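Local coordinates for protein carbon monoxide dehydrogenase (Thermococcus sp. AM4, PDB 6T7J) that probably catalyses the reversible oxidation of carbon monoxide to carbon dioxide, as a Ni-Fe-S enzyme of the prismane/CO dehydrogenase family, here caught without nickel, at residues A173-K178 with D226-S231; A278-S283 with K380-A385. All coordinates share one frame; numbering follows the deposited sequence.

Interaction 1. Residues A173-K178 with D226-S231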
ATOM      1  N   ALA A 173      -6.616 -23.107   7.512  1.00 48.07           N
ATOM      2  CA  ALA A 173      -6.808 -24.486   7.943  1.00 54.21           C
ATOM      3  C   ALA A 173      -5.561 -25.065   8.603  1.00 49.93           C
ATOM      4  O   ALA A 173      -5.654 -26.094   9.279  1.00 54.48           O
ATOM      5  CB  ALA A 173      -7.227 -25.354   6.754  1.00 44.11           C
ATOM      6  N   LEU A 174      -4.400 -24.432   8.424  1.00 52.57           N
ATOM      7  CA  LEU A 174      -3.186 -24.874   9.098  1.00 54.60           C
ATOM      8  C   LEU A 174      -3.057 -24.327  10.514  1.00 52.61           C
ATOM      9  O   LEU A 174      -2.187 -24.788  11.259  1.00 49.67           O
ATOM     10  CB  LEU A 174      -1.955 -24.469   8.282  1.00 47.62           C
ATOM     11  CG  LEU A 174      -1.725 -25.232   6.976  1.00 49.98           C
ATOM     12  CD1 LEU A 174      -1.021 -24.353   5.957  1.00 47.06           C
ATOM     13  CD2 LEU A 174      -0.925 -26.495   7.230  1.00 49.34           C
ATOM     14  N   ALA A 175      -3.892 -23.366  10.903  1.00 54.00           N
ATOM     15  CA  ALA A 175      -3.820 -22.767  12.229  1.00 53.98           C
ATOM     16  C   ALA A 175      -4.743 -23.502  13.199  1.00 58.06           C
ATOM     17  O   ALA A 175      -5.834 -23.931  12.811  1.00 58.14           O
ATOM     18  CB  ALA A 175      -4.206 -21.291  12.176  1.00 57.44           C
ATOM     19  N   PRO A 176      -4.325 -23.656  14.457  1.00 53.24           N
ATOM     20  CA  PRO A 176      -5.157 -24.378  15.429  1.00 59.69           C
ATOM     21  C   PRO A 176      -6.485 -23.674  15.674  1.00 56.47           C
ATOM     22  O   PRO A 176      -6.609 -22.459  15.511  1.00 55.11           O
ATOM     23  CB  PRO A 176      -4.293 -24.398  16.696  1.00 56.55           C
ATOM     24  CG  PRO A 176      -3.291 -23.300  16.504  1.00 56.20           C
ATOM     25  CD  PRO A 176      -3.037 -23.233  15.033  1.00 52.37           C
ATOM     26  N   LYS A 177      -7.482 -24.465  16.085  1.00 54.12           N
ATOM     27  CA  LYS A 177      -8.825 -23.932  16.296  1.00 51.28           C
ATOM     28  C   LYS A 177      -8.851 -22.864  17.382  1.00 56.26           C
ATOM     29  O   LYS A 177      -9.727 -21.992  17.371  1.00 54.02           O
ATOM     30  CB  LYS A 177      -9.792 -25.060  16.653  1.00 51.79           C
ATOM     31  CG  LYS A 177      -9.648 -26.308  15.798  1.00 63.53           C
ATOM     32  CD  LYS A 177     -10.654 -27.371  16.217  1.00 66.66           C
ATOM     33  CE  LYS A 177     -10.000 -28.740  16.336  1.00 68.83           C
ATOM     34  NZ  LYS A 177     -10.872 -29.708  17.063  1.00 62.42           N
ATOM     35  N   LYS A 178      -7.912 -22.917  18.328  1.00 54.82           N
ATOM     36  CA  LYS A 178      -7.875 -21.907  19.382  1.00 56.59           C
ATOM     37  C   LYS A 178      -7.483 -20.546  18.820  1.00 54.14           C
ATOM     38  O   LYS A 178      -8.105 -19.526  19.142  1.00 56.64           O
ATOM     39  CB  LYS A 178      -6.915 -22.345  20.489  1.00 60.28           C
ATOM     40  CG  LYS A 178      -7.273 -23.683  21.123  1.00 51.30           C
ATOM     41  CD  LYS A 178      -6.546 -23.880  22.444  1.00 58.47           C
ATOM     42  CE  LYS A 178      -6.687 -25.309  22.952  1.00 58.38           C
ATOM     43  NZ  LYS A 178      -8.109 -25.688  23.165  1.00 51.18           N
ATOM     44  N   ASP A 226      -0.424 -12.375   5.874  1.00 41.49           N
ATOM     45  CA  ASP A 226       0.952 -12.678   5.487  1.00 38.91           C
ATOM     46  C   ASP A 226       1.399 -14.026   6.048  1.00 47.59           C
ATOM     47  O   ASP A 226       1.711 -14.956   5.296  1.00 43.50           O
ATOM     48  CB  ASP A 226       1.892 -11.562   5.954  1.00 42.00           C
ATOM     49  CG  ASP A 226       3.356 -11.820   5.586  1.00 45.66           C
ATOM     50  OD1 ASP A 226       3.657 -12.829   4.912  1.00 41.71           O
ATOM     51  OD2 ASP A 226       4.216 -10.998   5.972  1.00 45.48           O
ATOM     52  N   GLY A 227       1.435 -14.146   7.377  1.00 46.19           N
ATOM     53  CA  GLY A 227       2.145 -15.256   7.995  1.00 42.27           C
ATOM     54  C   GLY A 227       1.479 -16.598   7.767  1.00 45.02           C
ATOM     55  O   GLY A 227       2.140 -17.580   7.419  1.00 46.80           O
ATOM     56  N   TRP A 228       0.166 -16.664   7.967  1.00 45.76           N
ATOM     57  CA  TRP A 228      -0.565 -17.921   7.896  1.00 47.96           C
ATOM     58  C   TRP A 228      -1.093 -18.232   6.499  1.00 52.03           C
ATOM     59  O   TRP A 228      -1.872 -19.177   6.342  1.00 53.36           O
ATOM     60  CB  TRP A 228      -1.717 -17.909   8.902  1.00 44.87           C
ATOM     61  CG  TRP A 228      -1.268 -18.168  10.306  1.00 55.29           C
ATOM     62  CD1 TRP A 228      -1.074 -17.242  11.289  1.00 51.93           C
ATOM     63  CD2 TRP A 228      -0.943 -19.439  10.881  1.00 56.42           C
ATOM     64  NE1 TRP A 228      -0.653 -17.858  12.443  1.00 52.13           N
ATOM     65  CE2 TRP A 228      -0.564 -19.208  12.218  1.00 55.55           C
ATOM     66  CE3 TRP A 228      -0.941 -20.751  10.398  1.00 54.30           C
ATOM     67  CZ2 TRP A 228      -0.185 -20.238  13.077  1.00 52.69           C
ATOM     68  CZ3 TRP A 228      -0.561 -21.773  11.250  1.00 52.58           C
ATOM     69  CH2 TRP A 228      -0.190 -21.511  12.575  1.00 49.80           C
ATOM     70  N   SER A 229      -0.685 -17.472   5.484  1.00 44.87           N
ATOM     71  CA  SER A 229      -1.156 -17.728   4.129  1.00 46.52           C
ATOM     72  C   SER A 229      -0.066 -17.450   3.102  1.00 45.06           C
ATOM     73  O   SER A 229       0.490 -18.385   2.519  1.00 45.18           O
ATOM     74  CB  SER A 229      -2.398 -16.888   3.827  1.00 46.13           C
ATOM     75  OG  SER A 229      -2.859 -17.120   2.509  1.00 52.61           O
ATOM     76  N   GLY A 230       0.245 -16.173   2.876  1.00 44.90           N
ATOM     77  CA  GLY A 230       1.224 -15.782   1.878  1.00 43.71           C
ATOM     78  C   GLY A 230       2.604 -16.367   2.101  1.00 42.90           C
ATOM     79  O   GLY A 230       3.118 -17.103   1.255  1.00 45.83           O
ATOM     80  N   SER A 231       3.218 -16.039   3.240  1.00 44.89           N
ATOM     81  CA  SER A 231       4.503 -16.641   3.582  1.00 51.31           C
ATOM     82  C   SER A 231       4.380 -18.155   3.715  1.00 44.62           C
ATOM     83  O   SER A 231       5.292 -18.900   3.330  1.00 48.09           O
ATOM     84  CB  SER A 231       5.039 -16.027   4.876  1.00 48.34           C
ATOM     85  OG  SER A 231       5.861 -14.905   4.611  1.00 46.83           O
TER

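Interaction 2. Residues A278-S283 with K380-A385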
ATOM      1  N   ALA A 278      22.455 -21.888  -9.077  1.00 51.82           N
ATOM      2  CA  ALA A 278      23.407 -22.729  -8.357  1.00 53.75           C
ATOM      3  C   ALA A 278      23.610 -24.060  -9.069  1.00 58.03           C
ATOM      4  O   ALA A 278      24.749 -24.510  -9.252  1.00 56.85           O
ATOM      5  CB  ALA A 278      22.931 -22.951  -6.921  1.00 50.46           C
ATOM      6  N   GLU A 279      22.514 -24.705  -9.485  1.00 56.88           N
ATOM      7  CA  GLU A 279      22.637 -25.991 -10.162  1.00 58.61           C
ATOM      8  C   GLU A 279      23.388 -25.856 -11.480  1.00 56.01           C
ATOM      9  O   GLU A 279      24.233 -26.697 -11.810  1.00 55.33           O
ATOM     10  CB  GLU A 279      21.253 -26.598 -10.386  1.00 57.12           C
ATOM     11  CG  GLU A 279      20.689 -27.298  -9.160  1.00 58.57           C
ATOM     12  CD  GLU A 279      19.186 -27.479  -9.230  1.00 68.83           C
ATOM     13  OE1 GLU A 279      18.526 -27.381  -8.175  1.00 66.18           O
ATOM     14  OE2 GLU A 279      18.664 -27.718 -10.340  1.00 76.24           O
ATOM     15  N   ILE A 280      23.109 -24.795 -12.243  1.00 57.68           N
ATOM     16  CA  ILE A 280      23.789 -24.601 -13.519  1.00 58.04           C
ATOM     17  C   ILE A 280      25.270 -24.327 -13.304  1.00 58.42           C
ATOM     18  O   ILE A 280      26.126 -24.900 -13.987  1.00 61.16           O
ATOM     19  CB  ILE A 280      23.112 -23.470 -14.315  1.00 54.23           C
ATOM     20  CG1 ILE A 280      21.785 -23.954 -14.905  1.00 59.03           C
ATOM     21  CG2 ILE A 280      24.037 -22.951 -15.409  1.00 53.68           C
ATOM     22  CD1 ILE A 280      21.936 -25.003 -15.982  1.00 58.84           C
ATOM     23  N   ALA A 281      25.603 -23.463 -12.342  1.00 59.92           N
ATOM     24  CA  ALA A 281      26.994 -23.060 -12.175  1.00 59.12           C
ATOM     25  C   ALA A 281      27.839 -24.161 -11.546  1.00 63.02           C
ATOM     26  O   ALA A 281      29.038 -24.253 -11.833  1.00 63.11           O
ATOM     27  CB  ALA A 281      27.070 -21.783 -11.345  1.00 59.97           C
ATOM     28  N   MET A 282      27.251 -25.000 -10.695  1.00 63.25           N
ATOM     29  CA  MET A 282      27.988 -26.144 -10.174  1.00 65.97           C
ATOM     30  C   MET A 282      27.872 -27.371 -11.072  1.00 67.06           C
ATOM     31  O   MET A 282      28.412 -28.429 -10.728  1.00 67.77           O
ATOM     32  CB  MET A 282      27.537 -26.472  -8.743  1.00 64.08           C
ATOM     33  CG  MET A 282      26.253 -27.270  -8.607  1.00 65.63           C
ATOM     34  SD  MET A 282      25.745 -27.353  -6.871  1.00 81.43           S
ATOM     35  CE  MET A 282      24.816 -28.885  -6.847  1.00 69.06           C
ATOM     36  N   SER A 283      27.196 -27.253 -12.212  1.00 63.09           N
ATOM     37  CA  SER A 283      27.292 -28.277 -13.239  1.00 59.38           C
ATOM     38  C   SER A 283      28.704 -28.296 -13.820  1.00 61.90           C
ATOM     39  O   SER A 283      29.431 -27.301 -13.788  1.00 64.30           O
ATOM     40  CB  SER A 283      26.268 -28.030 -14.347  1.00 56.62           C
ATOM     41  OG  SER A 283      26.670 -26.955 -15.181  1.00 54.44           O
ATOM     42  N   LYS A 380      12.279 -20.578 -19.987  1.00 60.57           N
ATOM     43  CA  LYS A 380      13.641 -20.669 -20.507  1.00 61.55           C
ATOM     44  C   LYS A 380      14.667 -20.579 -19.380  1.00 60.43           C
ATOM     45  O   LYS A 380      15.756 -20.029 -19.552  1.00 59.11           O
ATOM     46  CB  LYS A 380      13.899 -19.584 -21.550  1.00 57.47           C
ATOM     47  CG  LYS A 380      13.018 -19.684 -22.788  1.00 63.15           C
ATOM     48  CD  LYS A 380      13.393 -20.884 -23.644  1.00 68.08           C
ATOM     49  CE  LYS A 380      12.399 -21.094 -24.779  1.00 61.29           C
ATOM     50  NZ  LYS A 380      12.708 -22.323 -25.567  1.00 57.07           N
ATOM     51  N   ALA A 381      14.327 -21.148 -18.219  1.00 61.61           N
ATOM     52  CA  ALA A 381      15.110 -20.937 -17.004  1.00 57.21           C
ATOM     53  C   ALA A 381      16.556 -21.387 -17.176  1.00 57.62           C
ATOM     54  O   ALA A 381      17.492 -20.647 -16.843  1.00 63.67           O
ATOM     55  CB  ALA A 381      14.457 -21.673 -15.835  1.00 59.41           C
ATOM     56  N   ASP A 382      16.761 -22.602 -17.686  1.00 58.35           N
ATOM     57  CA  ASP A 382      18.114 -23.140 -17.784  1.00 57.49           C
ATOM     58  C   ASP A 382      18.967 -22.336 -18.760  1.00 60.53           C
ATOM     59  O   ASP A 382      20.163 -22.133 -18.522  1.00 58.66           O
ATOM     60  CB  ASP A 382      18.064 -24.612 -18.191  1.00 60.12           C
ATOM     61  CG  ASP A 382      17.915 -25.542 -17.000  1.00 62.13           C
ATOM     62  OD1 ASP A 382      17.046 -25.279 -16.140  1.00 57.46           O
ATOM     63  OD2 ASP A 382      18.665 -26.537 -16.922  1.00 67.52           O
ATOM     64  N   GLU A 383      18.368 -21.855 -19.854  1.00 58.95           N
ATOM     65  CA  GLU A 383      19.126 -21.064 -20.821  1.00 57.31           C
ATOM     66  C   GLU A 383      19.571 -19.732 -20.224  1.00 55.22           C
ATOM     67  O   GLU A 383      20.727 -19.321 -20.397  1.00 57.16           O
ATOM     68  CB  GLU A 383      18.289 -20.840 -22.080  1.00 58.44           C
ATOM     69  CG  GLU A 383      18.176 -22.065 -22.977  1.00 64.86           C
ATOM     70  CD  GLU A 383      16.907 -22.862 -22.730  1.00 70.19           C
ATOM     71  OE1 GLU A 383      16.329 -23.381 -23.708  1.00 73.76           O
ATOM     72  OE2 GLU A 383      16.486 -22.971 -21.557  1.00 67.63           O
ATOM     73  N   ILE A 384      18.671 -19.049 -19.511  1.00 58.00           N
ATOM     74  CA  ILE A 384      19.027 -17.786 -18.871  1.00 59.58           C
ATOM     75  C   ILE A 384      20.090 -18.009 -17.802  1.00 55.34           C
ATOM     76  O   ILE A 384      21.033 -17.217 -17.665  1.00 59.36           O
ATOM     77  CB  ILE A 384      17.772 -17.107 -18.289  1.00 56.29           C
ATOM     78  CG1 ILE A 384      16.647 -17.068 -19.325  1.00 48.69           C
ATOM     79  CG2 ILE A 384      18.098 -15.702 -17.807  1.00 60.00           C
ATOM     80  CD1 ILE A 384      16.811 -16.000 -20.374  1.00 58.35           C
ATOM     81  N   ALA A 385      19.959 -19.089 -17.028  1.00 51.74           N
ATOM     82  CA  ALA A 385      20.953 -19.381 -15.999  1.00 50.62           C
ATOM     83  C   ALA A 385      22.321 -19.659 -16.614  1.00 53.33           C
ATOM     84  O   ALA A 385      23.347 -19.186 -16.105  1.00 50.56           O
ATOM     85  CB  ALA A 385      20.491 -20.561 -15.147  1.00 50.40           C
TER

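Interaction 1. Residues A173-K178 with D226-S231
Two residues ahead of Trp228, whose ring rests against Ala175, the Asp226 carboxylate is gripped on both oxygens: OD2 is hydrogen-bonded with Ser562 and His100, and Asp226 OD1 accepts a hydrogen bond from Ser231 OG at 3.0 Å, on its syn side and 21° out of the carboxylate plane. The same two residues are joined through the backbone, Ser231 N to Asp226 O at 2.8 Å, spanning five residues where an alpha-helix spans four. Within this widened turn sits Trp228, the residue that carries the whole contact. Its CG lies anti to the carbonyl carbon (chi1 -78°), and the benzo half of the indole extends to 173-178. Ala175 covers one face in a CH-pi contact, with CB 3.8 Å from the centroid of the Trp228 six-membered ring and 12° off its normal, while Ala175 CA stands 3.5 Å from Trp228 CZ3. Leu174 O approaches Trp228 CZ3 obliquely at 3.4 Å, and Pro176 CD lies 4.1 Å from Trp228 CH2. Trp228 NE1 is hydrogen-bonded to Ser570 OG, which helps fix the ring's rotation, and Trp183 meets the ring edge-to-face. With an alanine for Trp228, a gap would probably open beside Ala175, and Ser570 would lose its indole partner. An aromatic side chain from a pi-type turn in helix 212-242 thus meets the lead-in to helix 177-186, of which Pro176 is the N-cap, within the helical domain characteristic of CO dehydrogenases.

Interaction 2. Residues A278-S283 with K380-A385
Ile280 meets Ala385 where two helices come close, Ile280 CA and Ala385 CA being 6.4 Å apart. The innermost touch is Ile280 CG1 against Ala385 CB at 3.6 Å, and the small methyl is consistent with so close a backbone approach. The branches of the isoleucine divide the neighbouring helix between them. With CG1 anti to the carbonyl carbon (chi1 -75°), that branch heads toward the start of helix 381-395, and Ile280 CD1 at its end lies 3.7 Å from Asp382 OD2, an apolar methyl beside a carboxylate oxygen. The other branch goes the opposite way along that helix, bringing Ile280 CG2 to 3.9 Å from Ala385 O. Further along helix 381-395, Lys386 and Val389 also touch Ile280.

A second shell sets these groups in place. Asp382 OD1 forms a salt bridge with Lys276, one turn before Ile280, so the carboxylate is tethered to the very helix its other oxygen packs against; this lysine probably also offsets the like charge of Glu279. Ala385 is positioned by its own helix, Ala385 N bonding Ala381 O at 2.9 Å. Ala281 packs on Val298 and Val300 of strand 297-303 and also touches Val389. Helix 271-281 belongs to the right-handed beta-alpha-beta crossover joining parallel strands 261-268 and 297-303, and its packing against helix 381-395 is that of neighbouring helices flanking the sheet of a Rossmann-like domain.

Followed from the N terminus, the chain enters interaction 1 at 173-178, runs through 47 mostly helical residues and returns at 226-231, closing a loop within the helical region. Only afterwards does interaction 2 open at 278-283; its larger loop of 96 residues takes in most strands of the first parallel sheet before closing at 380-385. The two loops therefore stand in series, neither nested nor crossed. Their centres are 34 Å apart and their nearest atoms about 19 Å, so they do not touch. As a worked pair they show closure within two modules of one subunit: interaction 1 within the helical domain, interaction 2 within the first Rossmann-like domain.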